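Local coordinates for ApaG protein (Pseudomonas aeruginosa, PDB 3NRF) that is of unknown function but is probably exported, and forms an antiparallel beta sheet in an assembly of four copies of one DUF4354-family chain, at residues D5-F10 and V33-A38; S59-T64 and I85-D90. All blocks are in the same frame, centred on the assembly; numbering follows the deposited sequence. Where two conformers were deposited one is given.

Contact 1: residues D5-F10 and V33-A38; sequences DAVMVF and VRLVNA
Met-8 and Phe-10 pair with Val-36 and Arg-34 through four backbone hydrogen bonds, the regular ladder of two antiparallel strands whose short axes make an angle of 159°. Met-8 N gives to Val-36 O at 2.8 Å, almost straight at 177°, and Val-36 N returns a bond to Met-8 O; Phe-10 and Arg-34 exchange an equivalent pair. Beyond the strand end the ladder frays: Ala-38 N reaches Ala-6 O at 3.4 Å, a weak bond. CA-H...O contacts fill the non-hydrogen-bonded positions, as where Leu-35 CA lies 3.3 Å from Met-8 O.

The apolar contacts divide between two faces. On that of Val-7, Val-9, Leu-35 and Asn-37, Val-9 CG2 meets Leu-35 CD2 at 3.8 Å, the two side chains running side by side, while Val-7 CG1 crosses Leu-35 at CB, 3.9 Å away. Leu-101 from strand 98-102 packs on both valines. On the other face Phe-10 CE1 touches Val-36 CG2 at 3.7 Å. With CG placed beside the backbone N (chi1 -62°), the ring also brings its edge to Arg-34 O. The selenium of selenomethionine Met-8 lies 4.1 Å from Ala-38 CB.

Among the polar ends, Arg-34 NE turns away to a salt bridge with Glu-81. Strand 7-21, outermost in its own chain, is thus bonded on both sides at residues 8-10, by 33-37 and by a strand of a second subunit; one face holds aliphatic packing with one buried amide, Asn-37, whose ND2 Leu-74 O and Ser-41 O satisfy, and the other a mixed, partly exposed surface.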
loop_
_atom_site.group_PDB
_atom_site.type_symbol
_atom_site.label_atom_id
_atom_site.label_comp_id
_atom_site.label_asym_id
_atom_site.label_seq_id
_atom_site.Cartn_x
_atom_site.Cartn_y
_atom_site.Cartn_z
ATOM N N ASP B 5 28.380 7.058 -19.177
ATOM C CA ASP B 5 28.358 8.379 -19.833
ATOM C C ASP B 5 26.907 8.855 -20.086
ATOM O O ASP B 5 26.572 9.327 -21.187
ATOM C CB ASP B 5 29.148 8.324 -21.155
ATOM C CG ASP B 5 29.374 9.706 -21.772
ATOM O OD1 ASP B 5 29.507 10.702 -21.025
ATOM O OD2 ASP B 5 29.436 9.790 -23.019
ATOM N N ALA B 6 26.072 8.762 -19.047
ATOM C CA ALA B 6 24.660 9.100 -19.150
ATOM C C ALA B 6 24.043 9.455 -17.787
ATOM O O ALA B 6 24.660 9.345 -16.710
ATOM C CB ALA B 6 23.912 7.947 -19.767
ATOM N N VAL B 7 22.804 9.898 -17.848
ATOM C CA VAL B 7 22.071 10.263 -16.648
ATOM C C VAL B 7 21.414 9.024 -16.038
ATOM O O VAL B 7 20.743 8.217 -16.707
ATOM C CB VAL B 7 21.054 11.398 -16.940
ATOM C CG1 VAL B 7 20.193 11.741 -15.700
ATOM C CG2 VAL B 7 21.800 12.652 -17.451
HETATM N N MSE B 8 21.626 8.879 -14.742
HETATM C CA MSE B 8 21.036 7.798 -13.972
HETATM C C MSE B 8 19.743 8.334 -13.377
HETATM O O MSE B 8 19.676 9.465 -12.851
HETATM C CB MSE B 8 21.958 7.363 -12.878
HETATM C CG MSE B 8 23.306 7.068 -13.371
HETATM SE SE MSE B 8 24.445 6.340 -11.982
HETATM C CE MSE B 8 23.340 4.895 -11.392
ATOM N N VAL B 9 18.693 7.539 -13.483
ATOM C CA VAL B 9 17.398 7.889 -12.996
ATOM C C VAL B 9 16.963 6.955 -11.889
ATOM O O VAL B 9 16.716 5.765 -12.115
ATOM C CB VAL B 9 16.307 7.787 -14.128
ATOM C CG1 VAL B 9 14.956 8.232 -13.626
ATOM C CG2 VAL B 9 16.762 8.644 -15.332
ATOM N N PHE B 10 16.827 7.511 -10.694
ATOM C CA PHE B 10 16.410 6.750 -9.521
ATOM C C PHE B 10 15.021 7.154 -9.192
ATOM O O PHE B 10 14.725 8.344 -9.124
ATOM C CB PHE B 10 17.313 7.067 -8.310
ATOM C CG PHE B 10 18.754 6.699 -8.492
ATOM C CD1 PHE B 10 19.636 7.526 -9.151
ATOM C CD2 PHE B 10 19.237 5.497 -7.953
ATOM C CE1 PHE B 10 20.971 7.161 -9.280
ATOM C CE2 PHE B 10 20.539 5.139 -8.079
ATOM C CZ PHE B 10 21.413 5.964 -8.752
ATOM N N VAL B 33 11.883 11.181 -7.798
ATOM C CA VAL B 33 12.877 10.897 -8.796
ATOM C C VAL B 33 14.150 11.710 -8.527
ATOM O O VAL B 33 14.065 12.910 -8.233
ATOM C CB VAL B 33 12.345 11.273 -10.220
ATOM C CG1 VAL B 33 13.378 10.985 -11.285
ATOM C CG2 VAL B 33 11.030 10.541 -10.517
ATOM N N ARG B 34 15.305 11.086 -8.712
ATOM C CA ARG B 34 16.598 11.776 -8.626
ATOM C C ARG B 34 17.341 11.523 -9.926
ATOM O O ARG B 34 17.479 10.376 -10.346
ATOM C CB ARG B 34 17.459 11.279 -7.463
ATOM C CG ARG B 34 18.796 12.047 -7.382
ATOM C CD ARG B 34 19.639 11.659 -6.186
ATOM N NE ARG B 34 18.912 11.842 -4.932
ATOM C CZ ARG B 34 19.431 11.557 -3.730
ATOM N NH1 ARG B 34 20.644 11.039 -3.648
ATOM N NH2 ARG B 34 18.719 11.747 -2.625
ATOM N N LEU B 35 17.812 12.578 -10.575
ATOM C CA LEU B 35 18.603 12.438 -11.778
ATOM C C LEU B 35 20.035 12.714 -11.368
ATOM O O LEU B 35 20.275 13.735 -10.721
ATOM C CB LEU B 35 18.184 13.450 -12.835
ATOM C CG LEU B 35 16.700 13.427 -13.171
ATOM C CD1 LEU B 35 16.445 14.538 -14.172
ATOM C CD2 LEU B 35 16.264 12.039 -13.721
ATOM N N VAL B 36 20.948 11.801 -11.733
ATOM C CA VAL B 36 22.362 11.893 -11.397
ATOM C C VAL B 36 23.221 11.816 -12.666
ATOM O O VAL B 36 23.209 10.797 -13.360
ATOM C CB VAL B 36 22.815 10.745 -10.432
ATOM C CG1 VAL B 36 24.315 10.880 -10.081
ATOM C CG2 VAL B 36 21.960 10.731 -9.156
ATOM N N ASN B 37 23.964 12.890 -12.974
ATOM C CA ASN B 37 24.844 12.904 -14.150
ATOM C C ASN B 37 26.137 12.245 -13.765
ATOM O O ASN B 37 26.990 12.872 -13.122
ATOM C CB ASN B 37 25.080 14.326 -14.714
ATOM C CG ASN B 37 26.043 14.353 -15.934
ATOM O OD1 ASN B 37 26.584 13.336 -16.340
ATOM N ND2 ASN B 37 26.254 15.536 -16.499
ATOM N N ALA B 38 26.285 10.975 -14.153
ATOM C CA ALA B 38 27.481 10.184 -13.837
ATOM C C ALA B 38 28.688 10.508 -14.726
ATOM O O ALA B 38 29.829 10.212 -14.363
ATOM C CB ALA B 38 27.147 8.691 -13.940
#

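Contact 2: residues S59-T64 and I85-D90; sequences SFRLDT and IFASED
The Phe-86 ring carries Leu-62 CD1 over one face, a CH-pi contact 4.0 Å from the ring centroid and 22° off its normal. With Leu-62 CG anti to the backbone N (chi1 179°) and the chi2 turn near +60°, CD1 comes over the face, offset toward the rim. The Phe-60 ring has Ala-87 O near its plane at the edge, and its CD1 meets Ser-88 CB obliquely. Over one face of the Arg-61 guanidinium sits the Ala-87 methyl, CB to NH2 3.6 Å; in that group's plane NH1 bonds Asp-63 OD1 at 2.9 Å, a salt bridge in which OD1 uses its anti lone pair.

The backbone holds a classic beta bulge, in which two residues, Asp-63 and Thr-64, are set opposite the single Ile-85. Ile-85 O takes Asp-63 N at 2.7 Å and, weakly, Thr-64 N, while Ile-85 N gives to Thr-64 O at 2.9 Å. Farther along, Ala-87 N bonds Arg-61 O, and a water bridges Arg-61 N and Ala-87 O, donating to the latter at 2.7 Å.

The outcome is a ladder whose register shifts at the bulge and whose direct bonding gives way to water, with Leu-62 on the Phe-86 ring on one face, and on the other an Arg-61/Asp-63 salt bridge whose guanidinium also makes a cation-pi contact with Phe-26.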
loop_
_atom_site.group_PDB
_atom_site.type_symbol
_atom_site.label_atom_id
_atom_site.label_comp_id
_atom_site.label_asym_id
_atom_site.label_seq_id
_atom_site.Cartn_x
_atom_site.Cartn_y
_atom_site.Cartn_z
ATOM N N SER B 59 3.745 3.063 -21.899
ATOM C CA SER B 59 4.232 4.312 -21.364
ATOM C C SER B 59 3.068 5.076 -20.753
ATOM O O SER B 59 1.943 4.951 -21.225
ATOM C CB SER B 59 4.797 5.194 -22.482
ATOM O OG SER B 59 5.691 4.462 -23.300
ATOM N N PHE B 60 3.359 5.863 -19.748
ATOM C CA PHE B 60 2.381 6.701 -19.077
ATOM C C PHE B 60 2.820 8.149 -19.119
ATOM O O PHE B 60 3.996 8.479 -18.826
ATOM C CB PHE B 60 2.146 6.202 -17.645
ATOM C CG PHE B 60 1.767 4.766 -17.605
ATOM C CD1 PHE B 60 0.468 4.352 -17.943
ATOM C CD2 PHE B 60 2.695 3.792 -17.289
ATOM C CE1 PHE B 60 0.140 3.030 -18.019
ATOM C CE2 PHE B 60 2.332 2.434 -17.353
ATOM C CZ PHE B 60 1.039 2.084 -17.687
ATOM N N ARG B 61 1.829 8.991 -19.422
ATOM C CA ARG B 61 2.089 10.414 -19.531
ATOM C C ARG B 61 2.344 11.073 -18.173
ATOM O O ARG B 61 1.783 10.670 -17.125
ATOM C CB ARG B 61 0.984 11.167 -20.280
ATOM C CG ARG B 61 -0.287 11.299 -19.530
ATOM C CD ARG B 61 -1.364 12.196 -20.240
ATOM N NE ARG B 61 -2.498 12.221 -19.327
ATOM C CZ ARG B 61 -2.676 13.109 -18.354
ATOM N NH1 ARG B 61 -1.855 14.146 -18.210
ATOM N NH2 ARG B 61 -3.708 12.976 -17.532
ATOM N N LEU B 62 3.209 12.061 -18.232
ATOM C CA LEU B 62 3.619 12.858 -17.102
ATOM C C LEU B 62 2.575 13.943 -16.949
ATOM O O LEU B 62 2.432 14.793 -17.830
ATOM C CB LEU B 62 5.016 13.453 -17.335
ATOM C CG LEU B 62 5.616 14.349 -16.281
ATOM C CD1 LEU B 62 5.758 13.554 -14.963
ATOM C CD2 LEU B 62 6.958 14.968 -16.665
ATOM N N ASP B 63 1.825 13.892 -15.844
ATOM C CA ASP B 63 0.785 14.872 -15.566
ATOM C C ASP B 63 1.321 16.161 -14.949
ATOM O O ASP B 63 0.959 17.272 -15.414
ATOM C CB ASP B 63 -0.309 14.249 -14.696
ATOM C CG ASP B 63 -1.539 15.156 -14.598
ATOM O OD1 ASP B 63 -2.208 15.387 -15.629
ATOM O OD2 ASP B 63 -1.857 15.611 -13.493
ATOM N N THR B 64 2.159 16.062 -13.901
ATOM C CA THR B 64 2.803 17.228 -13.293
ATOM C C THR B 64 4.206 16.806 -12.837
ATOM O O THR B 64 4.471 15.593 -12.622
ATOM C CB THR B 64 2.031 17.825 -12.097
ATOM O OG1 THR B 64 1.859 16.826 -11.110
ATOM C CG2 THR B 64 0.634 18.359 -12.528
ATOM N N ILE B 85 4.472 13.014 -11.314
ATOM C CA ILE B 85 3.223 12.264 -11.231
ATOM C C ILE B 85 2.758 11.858 -12.626
ATOM O O ILE B 85 2.617 12.735 -13.497
ATOM C CB ILE B 85 2.081 13.072 -10.528
ATOM C CG1 ILE B 85 2.479 13.470 -9.123
ATOM C CG2 ILE B 85 0.838 12.257 -10.454
ATOM C CD1 ILE B 85 1.381 14.296 -8.397
ATOM N N PHE B 86 2.538 10.571 -12.823
ATOM C CA PHE B 86 2.114 9.989 -14.075
ATOM C C PHE B 86 0.681 9.546 -14.011
ATOM O O PHE B 86 0.140 9.292 -12.923
ATOM C CB PHE B 86 3.039 8.832 -14.509
ATOM C CG PHE B 86 4.501 9.223 -14.610
ATOM C CD1 PHE B 86 5.312 9.183 -13.485
ATOM C CD2 PHE B 86 5.061 9.682 -15.818
ATOM C CE1 PHE B 86 6.636 9.550 -13.539
ATOM C CE2 PHE B 86 6.404 10.057 -15.862
ATOM C CZ PHE B 86 7.186 9.975 -14.720
ATOM N N ALA B 87 0.075 9.362 -15.173
ATOM C CA ALA B 87 -1.367 9.063 -15.256
ATOM C C ALA B 87 -1.755 8.047 -16.315
ATOM O O ALA B 87 -1.053 7.821 -17.304
ATOM C CB ALA B 87 -2.136 10.386 -15.565
ATOM N N SER B 88 -2.878 7.413 -16.061
ATOM C CA SER B 88 -3.570 6.528 -17.001
ATOM C C SER B 88 -5.060 6.679 -16.777
ATOM O O SER B 88 -5.475 7.057 -15.683
ATOM C CB SER B 88 -3.179 5.069 -16.851
ATOM O OG SER B 88 -3.426 4.555 -15.552
ATOM N N GLU B 89 -5.877 6.376 -17.787
ATOM C CA GLU B 89 -7.329 6.515 -17.600
ATOM C C GLU B 89 -7.863 5.454 -16.682
ATOM O O GLU B 89 -8.799 5.729 -15.903
ATOM C CB GLU B 89 -8.070 6.356 -18.924
ATOM C CG GLU B 89 -7.643 7.416 -19.900
ATOM C CD GLU B 89 -6.536 6.957 -20.854
ATOM O OE1 GLU B 89 -5.631 6.170 -20.478
ATOM O OE2 GLU B 89 -6.607 7.352 -22.059
ATOM N N ASP B 90 -7.302 4.257 -16.800
ATOM C CA ASP B 90 -7.624 3.107 -15.988
ATOM C C ASP B 90 -6.569 2.934 -14.894
ATOM O O ASP B 90 -5.883 3.898 -14.543
ATOM C CB ASP B 90 -7.839 1.841 -16.845
ATOM C CG ASP B 90 -6.634 1.489 -17.724
ATOM O OD1 ASP B 90 -5.578 2.159 -17.564
ATOM O OD2 ASP B 90 -6.778 0.596 -18.591
HETATM O O HOH W 1 -1.008 7.782 -19.955
#

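Overall arrangement
Contacts 1 and 2 belong to one antiparallel sheet, in which strand 24-37 of contact 1 is the direct neighbour of strand 79-88 of contact 2. Their centres are 21 Å apart on opposite sides of the chain's centre, and their nearest atoms stay about 5 Å apart, without touching. Backbone bonds between these neighbouring strands connect them: Val-33 pairs with Gly-82, and Phe-86 with Gln-29. Contact 1 joins the outer ends of the hairpin 7-21/24-37, and it extends the sheet into a second subunit; both its segments precede those of contact 2. No active site is assigned; a bound diol, probably from the crystallisation liquor, lies about 4 Å from the Arg-34 side chain, and a diol lies about 3 Å from that of Thr-64.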